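WZI (Escherichia coli, PDB 2YNK) is an outer-membrane lectin, a carbohydrate-binding beta-barrel that takes part in assembling the group 1 capsule. Local coordinates at residues 382-388 against 412-418; 426-432 against 445-451; 214-218 against 229-233; 158-162 against 291-295. One frame throughout, in Å; residues are numbered along the deposited sequence.

Contact 1: residues 382-388 against 412-418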
loop_
_atom_site.group_PDB
_atom_site.type_symbol
_atom_site.label_atom_id
_atom_site.label_comp_id
_atom_site.label_asym_id
_atom_site.label_seq_id
_atom_site.Cartn_x
_atom_site.Cartn_y
_atom_site.Cartn_z
ATOM N N GLN A 382 -18.830 10.244 7.695
ATOM C CA GLN A 382 -18.003 11.372 7.312
ATOM C C GLN A 382 -16.652 11.129 7.960
ATOM O O GLN A 382 -16.596 10.597 9.063
ATOM C CB GLN A 382 -18.590 12.681 7.821
ATOM C CG GLN A 382 -19.839 13.119 7.093
ATOM C CD GLN A 382 -20.351 14.449 7.605
ATOM O OE1 GLN A 382 -19.639 15.454 7.572
ATOM N NE2 GLN A 382 -21.589 14.461 8.095
ATOM N N ARG A 383 -15.563 11.499 7.290
ATOM C CA ARG A 383 -14.237 11.277 7.857
ATOM C C ARG A 383 -13.379 12.527 7.766
ATOM O O ARG A 383 -13.035 12.963 6.670
ATOM C CB ARG A 383 -13.533 10.123 7.153
ATOM C CG ARG A 383 -14.440 8.981 6.749
ATOM C CD ARG A 383 -13.634 7.759 6.350
ATOM N NE ARG A 383 -14.453 6.557 6.349
ATOM C CZ ARG A 383 -13.988 5.312 6.422
ATOM N NH1 ARG A 383 -12.686 5.053 6.497
ATOM N NH2 ARG A 383 -14.853 4.304 6.436
ATOM N N TRP A 384 -13.041 13.096 8.920
ATOM C CA TRP A 384 -12.169 14.254 8.996
ATOM C C TRP A 384 -10.788 13.810 9.317
ATOM O O TRP A 384 -10.605 12.957 10.172
ATOM C CB TRP A 384 -12.633 15.176 10.090
ATOM C CG TRP A 384 -14.074 15.518 9.933
ATOM C CD1 TRP A 384 -15.170 14.823 10.427
ATOM C CD2 TRP A 384 -14.634 16.649 9.199
ATOM N NE1 TRP A 384 -16.338 15.434 10.061
ATOM C CE2 TRP A 384 -16.088 16.537 9.325
ATOM C CE3 TRP A 384 -14.100 17.699 8.472
ATOM C CZ2 TRP A 384 -16.947 17.452 8.742
ATOM C CZ3 TRP A 384 -14.977 18.616 7.888
ATOM C CH2 TRP A 384 -16.366 18.491 8.020
ATOM N N SER A 385 -9.793 14.384 8.650
ATOM C CA SER A 385 -8.417 13.993 8.905
ATOM C C SER A 385 -7.489 15.190 8.992
ATOM O O SER A 385 -7.772 16.259 8.456
ATOM C CB SER A 385 -7.940 13.001 7.845
ATOM O OG SER A 385 -8.719 13.108 6.670
ATOM N N THR A 386 -6.390 15.003 9.711
ATOM C CA THR A 386 -5.322 15.988 9.766
ATOM C C THR A 386 -3.984 15.273 9.749
ATOM O O THR A 386 -3.816 14.235 10.395
ATOM C CB THR A 386 -5.445 16.870 11.008
ATOM O OG1 THR A 386 -6.671 17.598 10.920
ATOM C CG2 THR A 386 -4.285 17.854 11.097
ATOM N N ARG A 387 -3.040 15.828 8.995
ATOM C CA ARG A 387 -1.766 15.172 8.794
ATOM C C ARG A 387 -0.623 16.158 8.788
ATOM O O ARG A 387 -0.624 17.087 7.997
ATOM C CB ARG A 387 -1.800 14.421 7.478
ATOM C CG ARG A 387 -0.508 13.708 7.169
ATOM C CD ARG A 387 -0.707 12.600 6.157
ATOM N NE ARG A 387 0.591 12.191 5.611
ATOM C CZ ARG A 387 1.186 12.739 4.551
ATOM N NH1 ARG A 387 0.621 13.729 3.870
ATOM N NH2 ARG A 387 2.362 12.277 4.166
ATOM N N LEU A 388 0.335 15.962 9.685
ATOM C CA LEU A 388 1.569 16.746 9.697
ATOM C C LEU A 388 2.719 15.861 9.235
ATOM O O LEU A 388 2.720 14.652 9.482
ATOM C CB LEU A 388 1.868 17.283 11.097
ATOM C CG LEU A 388 0.896 18.317 11.667
ATOM C CD1 LEU A 388 1.125 18.506 13.161
ATOM C CD2 LEU A 388 1.022 19.645 10.937
ATOM N N GLY A 412 4.965 20.133 6.072
ATOM C CA GLY A 412 3.620 20.259 5.524
ATOM C C GLY A 412 2.498 19.794 6.433
ATOM O O GLY A 412 2.691 18.953 7.313
ATOM N N ILE A 413 1.321 20.362 6.185
ATOM C CA ILE A 413 0.077 20.003 6.847
ATOM C C ILE A 413 -0.930 19.626 5.764
ATOM O O ILE A 413 -0.986 20.268 4.713
ATOM C CB ILE A 413 -0.467 21.180 7.689
ATOM C CG1 ILE A 413 -1.760 20.782 8.428
ATOM C CG2 ILE A 413 -0.696 22.409 6.819
ATOM C CD1 ILE A 413 -2.207 21.791 9.474
ATOM N N GLN A 414 -1.721 18.585 6.011
ATOM C CA GLN A 414 -2.724 18.157 5.047
ATOM C C GLN A 414 -4.020 17.804 5.767
ATOM O O GLN A 414 -4.040 16.949 6.658
ATOM C CB GLN A 414 -2.198 16.980 4.235
ATOM C CG GLN A 414 -3.115 16.533 3.107
ATOM C CD GLN A 414 -2.414 15.654 2.080
ATOM O OE1 GLN A 414 -1.308 15.151 2.311
ATOM N NE2 GLN A 414 -3.059 15.465 0.934
ATOM N N LEU A 415 -5.091 18.505 5.404
ATOM C CA LEU A 415 -6.412 18.245 5.951
ATOM C C LEU A 415 -7.201 17.456 4.923
ATOM O O LEU A 415 -6.933 17.557 3.723
ATOM C CB LEU A 415 -7.140 19.552 6.257
ATOM C CG LEU A 415 -6.442 20.556 7.178
ATOM C CD1 LEU A 415 -7.393 21.684 7.536
ATOM C CD2 LEU A 415 -5.894 19.892 8.436
ATOM N N GLY A 416 -8.162 16.666 5.395
ATOM C CA GLY A 416 -9.013 15.889 4.505
ATOM C C GLY A 416 -10.447 15.791 4.997
ATOM O O GLY A 416 -10.712 15.878 6.195
ATOM N N TRP A 417 -11.371 15.636 4.052
ATOM C CA TRP A 417 -12.760 15.311 4.358
ATOM C C TRP A 417 -13.280 14.337 3.342
ATOM O O TRP A 417 -13.046 14.495 2.130
ATOM C CB TRP A 417 -13.642 16.547 4.385
ATOM C CG TRP A 417 -15.096 16.208 4.584
ATOM C CD1 TRP A 417 -15.756 15.993 5.787
ATOM C CD2 TRP A 417 -16.122 16.010 3.553
ATOM N NE1 TRP A 417 -17.080 15.691 5.580
ATOM C CE2 TRP A 417 -17.363 15.686 4.265
ATOM C CE3 TRP A 417 -16.140 16.069 2.171
ATOM C CZ2 TRP A 417 -18.548 15.449 3.598
ATOM C CZ3 TRP A 417 -17.346 15.823 1.505
ATOM C CH2 TRP A 417 -18.521 15.519 2.205
ATOM N N SER A 418 -13.977 13.322 3.850
ATOM C CA SER A 418 -14.577 12.263 3.056
ATOM C C SER A 418 -16.046 12.220 3.445
ATOM O O SER A 418 -16.379 12.327 4.627
ATOM C CB SER A 418 -13.889 10.937 3.386
ATOM O OG SER A 418 -14.281 9.881 2.517
#

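Contact 2: residues 426-432 against 445-451. With D12 (dodecane), chain H.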
loop_
_atom_site.group_PDB
_atom_site.type_symbol
_atom_site.label_atom_id
_atom_site.label_comp_id
_atom_site.label_asym_id
_atom_site.label_seq_id
_atom_site.Cartn_x
_atom_site.Cartn_y
_atom_site.Cartn_z
ATOM N N ARG A 426 -19.884 9.153 -3.358
ATOM C CA ARG A 426 -18.945 9.639 -2.339
ATOM C C ARG A 426 -17.892 10.593 -2.896
ATOM O O ARG A 426 -17.344 10.389 -3.974
ATOM C CB ARG A 426 -18.236 8.472 -1.649
ATOM C CG ARG A 426 -17.506 8.867 -0.373
ATOM C CD ARG A 426 -16.975 7.653 0.362
ATOM N NE ARG A 426 -16.437 7.970 1.691
ATOM C CZ ARG A 426 -17.173 8.229 2.771
ATOM N NH1 ARG A 426 -18.491 8.257 2.697
ATOM N NH2 ARG A 426 -16.589 8.497 3.929
ATOM N N LEU A 427 -17.598 11.605 -2.095
ATOM C CA LEU A 427 -16.725 12.698 -2.446
ATOM C C LEU A 427 -15.535 12.704 -1.481
ATOM O O LEU A 427 -15.718 12.508 -0.282
ATOM C CB LEU A 427 -17.533 13.989 -2.322
ATOM C CG LEU A 427 -16.967 15.321 -2.809
ATOM C CD1 LEU A 427 -16.667 15.287 -4.303
ATOM C CD2 LEU A 427 -17.957 16.425 -2.473
ATOM N N ASN A 428 -14.327 12.924 -2.004
ATOM C CA ASN A 428 -13.095 12.923 -1.194
ATOM C C ASN A 428 -12.269 14.158 -1.459
ATOM O O ASN A 428 -11.681 14.281 -2.523
ATOM C CB ASN A 428 -12.234 11.688 -1.500
ATOM C CG ASN A 428 -12.547 10.514 -0.584
ATOM O OD1 ASN A 428 -13.715 10.134 -0.403
ATOM N ND2 ASN A 428 -11.507 9.926 -0.005
ATOM N N THR A 429 -12.200 15.061 -0.491
ATOM C CA THR A 429 -11.438 16.296 -0.662
ATOM C C THR A 429 -10.155 16.318 0.152
ATOM O O THR A 429 -9.994 15.582 1.122
ATOM C CB THR A 429 -12.282 17.515 -0.273
ATOM O OG1 THR A 429 -12.955 17.254 0.971
ATOM C CG2 THR A 429 -13.311 17.807 -1.365
ATOM N N SER A 430 -9.236 17.174 -0.269
ATOM C CA SER A 430 -7.962 17.353 0.418
ATOM C C SER A 430 -7.494 18.787 0.232
ATOM O O SER A 430 -7.789 19.411 -0.781
ATOM C CB SER A 430 -6.919 16.370 -0.116
ATOM O OG SER A 430 -5.932 16.099 0.873
ATOM N N LEU A 431 -6.789 19.302 1.231
ATOM C CA LEU A 431 -6.274 20.665 1.225
ATOM C C LEU A 431 -4.929 20.653 1.928
ATOM O O LEU A 431 -4.821 20.095 3.011
ATOM C CB LEU A 431 -7.236 21.576 1.974
ATOM C CG LEU A 431 -6.874 23.061 2.041
ATOM C CD1 LEU A 431 -7.212 23.763 0.732
ATOM C CD2 LEU A 431 -7.591 23.721 3.210
ATOM N N TRP A 432 -3.904 21.259 1.339
ATOM C CA TRP A 432 -2.570 21.174 1.944
ATOM C C TRP A 432 -1.710 22.402 1.780
ATOM O O TRP A 432 -1.921 23.201 0.870
ATOM C CB TRP A 432 -1.837 19.949 1.408
ATOM C CG TRP A 432 -1.604 19.998 -0.080
ATOM C CD1 TRP A 432 -0.552 20.616 -0.759
ATOM C CD2 TRP A 432 -2.444 19.420 -1.136
ATOM N NE1 TRP A 432 -0.684 20.454 -2.113
ATOM C CE2 TRP A 432 -1.788 19.754 -2.408
ATOM C CE3 TRP A 432 -3.628 18.695 -1.155
ATOM C CZ2 TRP A 432 -2.304 19.364 -3.620
ATOM C CZ3 TRP A 432 -4.143 18.306 -2.394
ATOM C CH2 TRP A 432 -3.494 18.638 -3.599
ATOM N N GLY A 445 -2.411 23.796 -2.176
ATOM C CA GLY A 445 -3.224 23.132 -3.180
ATOM C C GLY A 445 -4.378 22.351 -2.574
ATOM O O GLY A 445 -4.447 22.142 -1.359
ATOM N N ALA A 446 -5.287 21.925 -3.438
ATOM C CA ALA A 446 -6.441 21.160 -3.026
ATOM C C ALA A 446 -6.773 20.167 -4.122
ATOM O O ALA A 446 -6.645 20.479 -5.305
ATOM C CB ALA A 446 -7.618 22.081 -2.775
ATOM N N SER A 447 -7.158 18.959 -3.725
ATOM C CA SER A 447 -7.663 17.978 -4.669
ATOM C C SER A 447 -9.085 17.594 -4.272
ATOM O O SER A 447 -9.594 18.062 -3.259
ATOM C CB SER A 447 -6.741 16.760 -4.757
ATOM O OG SER A 447 -6.606 16.104 -3.518
ATOM N N ALA A 448 -9.728 16.786 -5.107
ATOM C CA ALA A 448 -11.084 16.307 -4.849
ATOM C C ALA A 448 -11.352 15.094 -5.722
ATOM O O ALA A 448 -11.112 15.141 -6.928
ATOM C CB ALA A 448 -12.112 17.395 -5.130
ATOM N N GLY A 449 -11.825 14.015 -5.109
ATOM C CA GLY A 449 -12.172 12.797 -5.827
ATOM C C GLY A 449 -13.627 12.395 -5.620
ATOM O O GLY A 449 -14.290 12.845 -4.684
ATOM N N ILE A 450 -14.112 11.524 -6.499
ATOM C CA ILE A 450 -15.506 11.117 -6.508
ATOM C C ILE A 450 -15.624 9.627 -6.822
ATOM O O ILE A 450 -14.824 9.090 -7.578
ATOM C CB ILE A 450 -16.295 11.951 -7.537
ATOM C CG1 ILE A 450 -17.796 11.850 -7.275
ATOM C CG2 ILE A 450 -15.946 11.525 -8.956
ATOM C CD1 ILE A 450 -18.598 12.898 -8.011
ATOM N N GLU A 451 -16.611 8.967 -6.214
ATOM C CA GLU A 451 -16.883 7.547 -6.450
ATOM C C GLU A 451 -18.372 7.347 -6.708
ATOM O O GLU A 451 -19.200 7.755 -5.886
ATOM C CB GLU A 451 -16.496 6.718 -5.228
ATOM C CG GLU A 451 -15.022 6.756 -4.844
ATOM C CD GLU A 451 -14.710 5.902 -3.614
ATOM O OE1 GLU A 451 -15.616 5.705 -2.776
ATOM O OE2 GLU A 451 -13.562 5.413 -3.485
HETATM C C1 D12 H . -11.179 22.595 -0.361
HETATM C C2 D12 H . -11.192 21.510 -1.434
HETATM C C3 D12 H . -11.368 22.055 -2.860
HETATM C C4 D12 H . -10.945 21.035 -3.922
HETATM C C5 D12 H . -11.117 21.574 -5.350
HETATM C C6 D12 H . -9.871 21.427 -6.234
HETATM C C7 D12 H . -10.247 21.482 -7.713
HETATM C C8 D12 H . -9.136 22.062 -8.588
HETATM C C9 D12 H . -9.194 21.528 -10.025
HETATM C C10 D12 H . -8.617 22.518 -11.036
HETATM C C11 D12 H . -8.470 21.919 -12.436
HETATM C C12 D12 H . -8.977 22.891 -13.478
HETATM O O HOH W 1 -8.823 14.816 -2.613
#

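Contact 3: residues 214-218 against 229-233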
loop_
_atom_site.group_PDB
_atom_site.type_symbol
_atom_site.label_atom_id
_atom_site.label_comp_id
_atom_site.label_asym_id
_atom_site.label_seq_id
_atom_site.Cartn_x
_atom_site.Cartn_y
_atom_site.Cartn_z
ATOM N N ILE A 214 10.494 -9.843 -9.691
ATOM C CA ILE A 214 10.009 -11.115 -9.167
ATOM C C ILE A 214 10.200 -11.081 -7.664
ATOM O O ILE A 214 11.240 -10.620 -7.178
ATOM C CB ILE A 214 10.750 -12.307 -9.800
ATOM C CG1 ILE A 214 10.466 -12.330 -11.308
ATOM C CG2 ILE A 214 10.313 -13.617 -9.160
ATOM C CD1 ILE A 214 11.602 -12.874 -12.137
ATOM N N GLY A 215 9.188 -11.533 -6.930
ATOM C CA GLY A 215 9.184 -11.338 -5.485
ATOM C C GLY A 215 8.315 -12.272 -4.674
ATOM O O GLY A 215 7.403 -12.932 -5.187
ATOM N N GLY A 216 8.601 -12.298 -3.381
ATOM C CA GLY A 216 7.945 -13.212 -2.468
ATOM C C GLY A 216 7.814 -12.572 -1.108
ATOM O O GLY A 216 8.697 -11.824 -0.669
ATOM N N ARG A 217 6.703 -12.859 -0.446
ATOM C CA ARG A 217 6.460 -12.351 0.885
ATOM C C ARG A 217 5.711 -13.381 1.723
ATOM O O ARG A 217 4.805 -14.065 1.233
ATOM C CB ARG A 217 5.665 -11.059 0.815
ATOM C CG ARG A 217 5.112 -10.636 2.165
ATOM C CD ARG A 217 4.524 -9.247 2.130
ATOM N NE ARG A 217 4.050 -8.859 3.452
ATOM C CZ ARG A 217 4.827 -8.405 4.431
ATOM N NH1 ARG A 217 6.144 -8.281 4.254
ATOM N NH2 ARG A 217 4.283 -8.074 5.598
ATOM N N PHE A 218 6.097 -13.464 2.989
ATOM C CA PHE A 218 5.534 -14.425 3.923
ATOM C C PHE A 218 5.264 -13.726 5.241
ATOM O O PHE A 218 6.083 -12.923 5.699
ATOM C CB PHE A 218 6.512 -15.574 4.151
ATOM C CG PHE A 218 5.984 -16.654 5.052
ATOM C CD1 PHE A 218 5.267 -17.725 4.533
ATOM C CD2 PHE A 218 6.219 -16.613 6.426
ATOM C CE1 PHE A 218 4.789 -18.725 5.364
ATOM C CE2 PHE A 218 5.743 -17.611 7.258
ATOM C CZ PHE A 218 5.023 -18.664 6.725
ATOM N N GLY A 229 6.682 -10.557 9.534
ATOM C CA GLY A 229 6.769 -10.604 8.080
ATOM C C GLY A 229 8.189 -10.741 7.559
ATOM O O GLY A 229 9.146 -10.244 8.158
ATOM N N ALA A 230 8.305 -11.432 6.432
ATOM C CA ALA A 230 9.539 -11.510 5.676
ATOM C C ALA A 230 9.187 -11.268 4.206
ATOM O O ALA A 230 8.126 -11.695 3.737
ATOM C CB ALA A 230 10.183 -12.874 5.862
ATOM N N SER A 231 10.052 -10.568 3.485
ATOM C CA SER A 231 9.822 -10.358 2.063
ATOM C C SER A 231 11.109 -10.125 1.283
ATOM O O SER A 231 12.091 -9.553 1.795
ATOM C CB SER A 231 8.828 -9.216 1.826
ATOM O OG SER A 231 9.012 -8.141 2.726
ATOM N N ARG A 232 11.082 -10.584 0.035
ATOM C CA ARG A 232 12.224 -10.508 -0.848
ATOM C C ARG A 232 11.772 -10.108 -2.260
ATOM O O ARG A 232 10.720 -10.528 -2.735
ATOM C CB ARG A 232 12.934 -11.861 -0.844
ATOM C CG ARG A 232 14.270 -11.905 -1.566
ATOM C CD ARG A 232 14.962 -13.234 -1.299
ATOM N NE ARG A 232 15.818 -13.667 -2.409
ATOM C CZ ARG A 232 17.056 -13.228 -2.645
ATOM N NH1 ARG A 232 17.626 -12.309 -1.864
ATOM N NH2 ARG A 232 17.732 -13.710 -3.679
ATOM N N ILE A 233 12.575 -9.275 -2.909
ATOM C CA ILE A 233 12.331 -8.820 -4.280
ATOM C C ILE A 233 13.626 -8.916 -5.063
ATOM O O ILE A 233 14.680 -8.529 -4.556
ATOM C CB ILE A 233 11.873 -7.346 -4.293
ATOM C CG1 ILE A 233 10.353 -7.246 -4.235
ATOM C CG2 ILE A 233 12.356 -6.630 -5.540
ATOM C CD1 ILE A 233 9.666 -7.673 -5.512
#

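Contact 4: residues 158-162 against 291-295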
loop_
_atom_site.group_PDB
_atom_site.type_symbol
_atom_site.label_atom_id
_atom_site.label_comp_id
_atom_site.label_asym_id
_atom_site.label_seq_id
_atom_site.Cartn_x
_atom_site.Cartn_y
_atom_site.Cartn_z
ATOM N N GLY A 158 4.200 4.366 3.827
ATOM C CA GLY A 158 4.998 3.720 2.798
ATOM C C GLY A 158 5.323 2.274 3.122
ATOM O O GLY A 158 5.212 1.839 4.273
ATOM N N SER A 159 5.668 1.520 2.088
ATOM C CA SER A 159 6.417 0.288 2.238
ATOM C C SER A 159 7.840 0.539 1.763
ATOM O O SER A 159 8.047 1.166 0.738
ATOM C CB SER A 159 5.813 -0.826 1.399
ATOM O OG SER A 159 6.755 -1.881 1.253
ATOM N N LEU A 160 8.818 0.021 2.487
ATOM C CA LEU A 160 10.213 0.188 2.097
ATOM C C LEU A 160 10.617 -0.724 0.944
ATOM O O LEU A 160 11.715 -0.559 0.388
ATOM C CB LEU A 160 11.148 -0.091 3.275
ATOM C CG LEU A 160 11.008 0.773 4.528
ATOM C CD1 LEU A 160 11.920 0.218 5.620
ATOM C CD2 LEU A 160 11.314 2.234 4.245
ATOM N N ILE A 161 9.750 -1.670 0.579
ATOM C CA ILE A 161 10.110 -2.704 -0.398
ATOM C C ILE A 161 9.160 -2.812 -1.584
ATOM O O ILE A 161 9.613 -2.953 -2.709
ATOM C CB ILE A 161 10.230 -4.087 0.273
ATOM C CG1 ILE A 161 10.785 -5.110 -0.729
ATOM C CG2 ILE A 161 8.889 -4.524 0.864
ATOM C CD1 ILE A 161 11.561 -6.246 -0.095
ATOM N N ARG A 162 7.855 -2.786 -1.333
ATOM C CA ARG A 162 6.872 -2.764 -2.403
ATOM C C ARG A 162 5.648 -1.989 -1.966
ATOM O O ARG A 162 4.804 -2.492 -1.216
ATOM C CB ARG A 162 6.480 -4.170 -2.857
ATOM C CG ARG A 162 7.455 -4.798 -3.852
ATOM C CD ARG A 162 7.480 -4.105 -5.218
ATOM N NE ARG A 162 6.177 -4.155 -5.885
ATOM C CZ ARG A 162 5.309 -3.148 -5.953
ATOM N NH1 ARG A 162 5.578 -1.947 -5.425
ATOM N NH2 ARG A 162 4.144 -3.344 -6.562
ATOM N N GLY A 291 7.171 -2.065 12.847
ATOM C CA GLY A 291 8.478 -1.747 12.270
ATOM C C GLY A 291 8.795 -2.566 11.028
ATOM O O GLY A 291 8.255 -3.656 10.833
ATOM N N GLN A 292 9.671 -2.032 10.185
ATOM C CA GLN A 292 10.075 -2.712 8.961
ATOM C C GLN A 292 11.526 -2.385 8.656
ATOM O O GLN A 292 11.942 -1.225 8.763
ATOM C CB GLN A 292 9.176 -2.281 7.795
ATOM C CG GLN A 292 9.512 -2.934 6.458
ATOM C CD GLN A 292 8.506 -2.598 5.371
ATOM O OE1 GLN A 292 8.269 -1.426 5.071
ATOM N NE2 GLN A 292 7.907 -3.630 4.777
HETATM N N MSE A 293 12.292 -3.404 8.283
HETATM C CA MSE A 293 13.710 -3.225 7.984
HETATM C C MSE A 293 14.046 -3.938 6.709
HETATM O O MSE A 293 14.211 -5.149 6.707
HETATM C CB MSE A 293 14.552 -3.764 9.137
HETATM C CG MSE A 293 16.043 -3.490 8.932
HETATM SE SE MSE A 293 17.106 -4.575 10.189
HETATM C CE MSE A 293 18.830 -3.628 10.067
ATOM N N ILE A 294 14.156 -3.187 5.616
ATOM C CA ILE A 294 14.553 -3.754 4.332
ATOM C C ILE A 294 15.975 -3.351 4.010
ATOM O O ILE A 294 16.349 -2.198 4.212
ATOM C CB ILE A 294 13.659 -3.267 3.196
ATOM C CG1 ILE A 294 12.209 -3.644 3.472
ATOM C CG2 ILE A 294 14.120 -3.877 1.884
ATOM C CD1 ILE A 294 11.949 -5.133 3.426
ATOM N N GLY A 295 16.758 -4.303 3.508
ATOM C CA GLY A 295 18.164 -4.073 3.175
ATOM C C GLY A 295 18.444 -4.256 1.695
ATOM O O GLY A 295 17.715 -4.965 1.004
#

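Contact 1: residues 382-388 against 412-418
The carbonyl oxygen of G416 is gripped by S385: the backbone N of S385 donates to G416 O at 3.0 Å, and S385 OG adds a weak bond. The pair belongs to two adjacent strands of an antiparallel outer-membrane barrel, 383-388 and 412-418, running at 169° to each other, and it illustrates how such a wall keeps two chemistries apart. On the face of W384, T386 and L388 the side chains are largely apolar; one bound dodecane touches W384 and T386, another W384 and L415. L415 CD2 lies alongside T386, and L388 CD2 packs on I413 CB at 3.9 Å. The other face is polar and turns to the barrel interior. There R387 and Q414 run side by side in the same direction, R387 reaching E157 in a salt bridge while Q414 NE2 donates to S430 OG; farther along, R383 forms a salt bridge with D13. The two tryptophans meet edge-to-face. W417 presents the edge of its five-membered ring to the face of W384, the planes 55° apart, with W417 CD1 offset toward the rim of that ring. CG of W417 is anti to its backbone N (chi1 175°), a torsion that carries the indole toward the start of the facing strand. There, with Q382 NE2 held by D380, W417 NE1 donates to Q382 OE1 at 3.3 Å, the oxygen lying nearly in the plane of the indole.

Contact 2: residues 426-432 against 445-451
W432 lies over the backbone of G445, and its side chain can be followed from CB to the ring's far rim. CB leaves the strand on the face that also carries R426, S430 and E451, and chi1 of 62° sets CG between the backbone N and the carbonyl carbon, folding the indole across to the partner strand. CG and CD1 pass above the peptide of G445; CD2 comes to 3.4 Å from G445 O, which sits over the middle of one ring face. NE1 and CE2 cover G445 further, and its CA makes a CH-pi contact with the five-membered ring. At the far rim CH2 approaches A446 C, while W432 CZ3 reaches S447, 3.5 Å from S447 OG. The setting is the last beta hairpin of the barrel, strands 425-435 and 444-454, the second of which also pairs with strand 69-76 and so closes the wall. A second lesson comes from S447: its OG is 2.7 Å from a water that donates to N428 O, tying the strands together beyond their direct backbone bonds. R426 and E451 run side by side without their charged atoms meeting, R426 held by N381 O and a salt bridge to D420, E451 by one to R61. On the opposite face L431 CD1 touches A446 CB at 3.9 Å, and dodecane C4 lies 3.7 Å from A446 CB. Mostly apolar groups toward alkyl chains on one face, and mostly water, hydroxyls and charges beside the indole on the other, are consistent with an apolar, membrane-facing exterior and a polar interior.

Contact 3: residues 214-218 against 229-233
Strands 214-218 and 229-233 run almost exactly antiparallel, at 178°, and their hydrogen-bonded pairs are nearly straight: G216 with R232 and F218 with A230 exchange four N-H...O bonds, all of 2.8 Å, with F218 N to A230 O reaching 174°. This is a beta hairpin of the transmembrane barrel type, and it shows how a regular backbone can carry very different side chains on its two faces. R217 dominates one of them. Its chain is extended, with CG anti to the backbone N (chi1 167°), and it crosses toward the partner strand: CB rests against S231 CB, CG passes close to A230 O, and R217 NH1 ends 3.3 Å from S231 OG in a weak, bent bond. S231 CB lies in the guanidinium plane at its edge. Stronger partners hold the remaining nitrogens, D274 in a salt bridge to NH2 and T29 accepting from NE, which would balance much of the positive charge. Further along the same face I233 CD1 meets G215 CA at 3.7 Å. F218, A230 and R232 point the other way, R232 in a salt bridge with E298. F218 lies near a bound octane, consistent with a lipid-facing exterior there, whereas the hexane at A230 also touches R217 and S231. In the wall the hairpin lies between strand 193-201, whose S198 and Q196 bond to G215 and R217, and strand 268-278, whose G272 and D274 bond to S231 and G229. From within, W152 of the short strand 151-152 covers R217, S231 and I233.

Contact 4: residues 158-162 against 291-295
The amide of Q292 is the flat group here, and the backbone N of L160 comes to it from above the carbonyl plane, 45° out of it. The bond from L160 N to Q292 OE1 is nevertheless straight at the hydrogen, 175° over 3.0 Å. Around the same oxygen, Q292 OE1, L160 CG packs at 3.6 Å, and at the other end of the amide Q292 NE2 meets I161 CG2 while donating to W152 O. One amide thus serves two backbone groups, accepting from the loop and donating to W152 O of the short strand 151-152. The glutamine gets there by a fully extended chain, CG anti to the backbone N (chi1 180°), and L160 slides past it in the reverse direction until L160 CD1 lies 3.5 Å from Q292 O. Segment 158-162 is irregular, whereas 291-295 is wall strand, so the contact joins a loop, apparently inside the barrel, to the wall. The loop has its own brace, an ST turn in which S159 OG accepts from the backbone N of I161 and also, as an ST motif, from that of R162; W152 O binds the same hydroxyl. Beside the amide the contact becomes apolar. I294 CG1 rests against L160 CB at 3.7 Å, and I161 crosses I294 at about a right angle, I161 CD1 touching I294 CD1 at 3.7 Å.

All four contacts belong to one closed antiparallel barrel, and they divide into two pairs. Along the chain contact 4 opens first, encloses the hairpin of contact 3 and closes again before contacts 1 and 2 follow in series. Contacts 1 and 2, with centres 10 Å apart, join through neighbouring strands 408-422 and 425-435, where W417 O and T429 N probably hydrogen-bond. The centres of contacts 3 and 4 are 11 Å apart, and the two touch, I161 and R162 packing on strand 226-236. Contacts 1 and 3 lie about 32 Å apart, centre to centre, on opposite sides of the chain's centre. Three contacts thus stitch wall strands together, while contact 4 ties an inward loop to that wall.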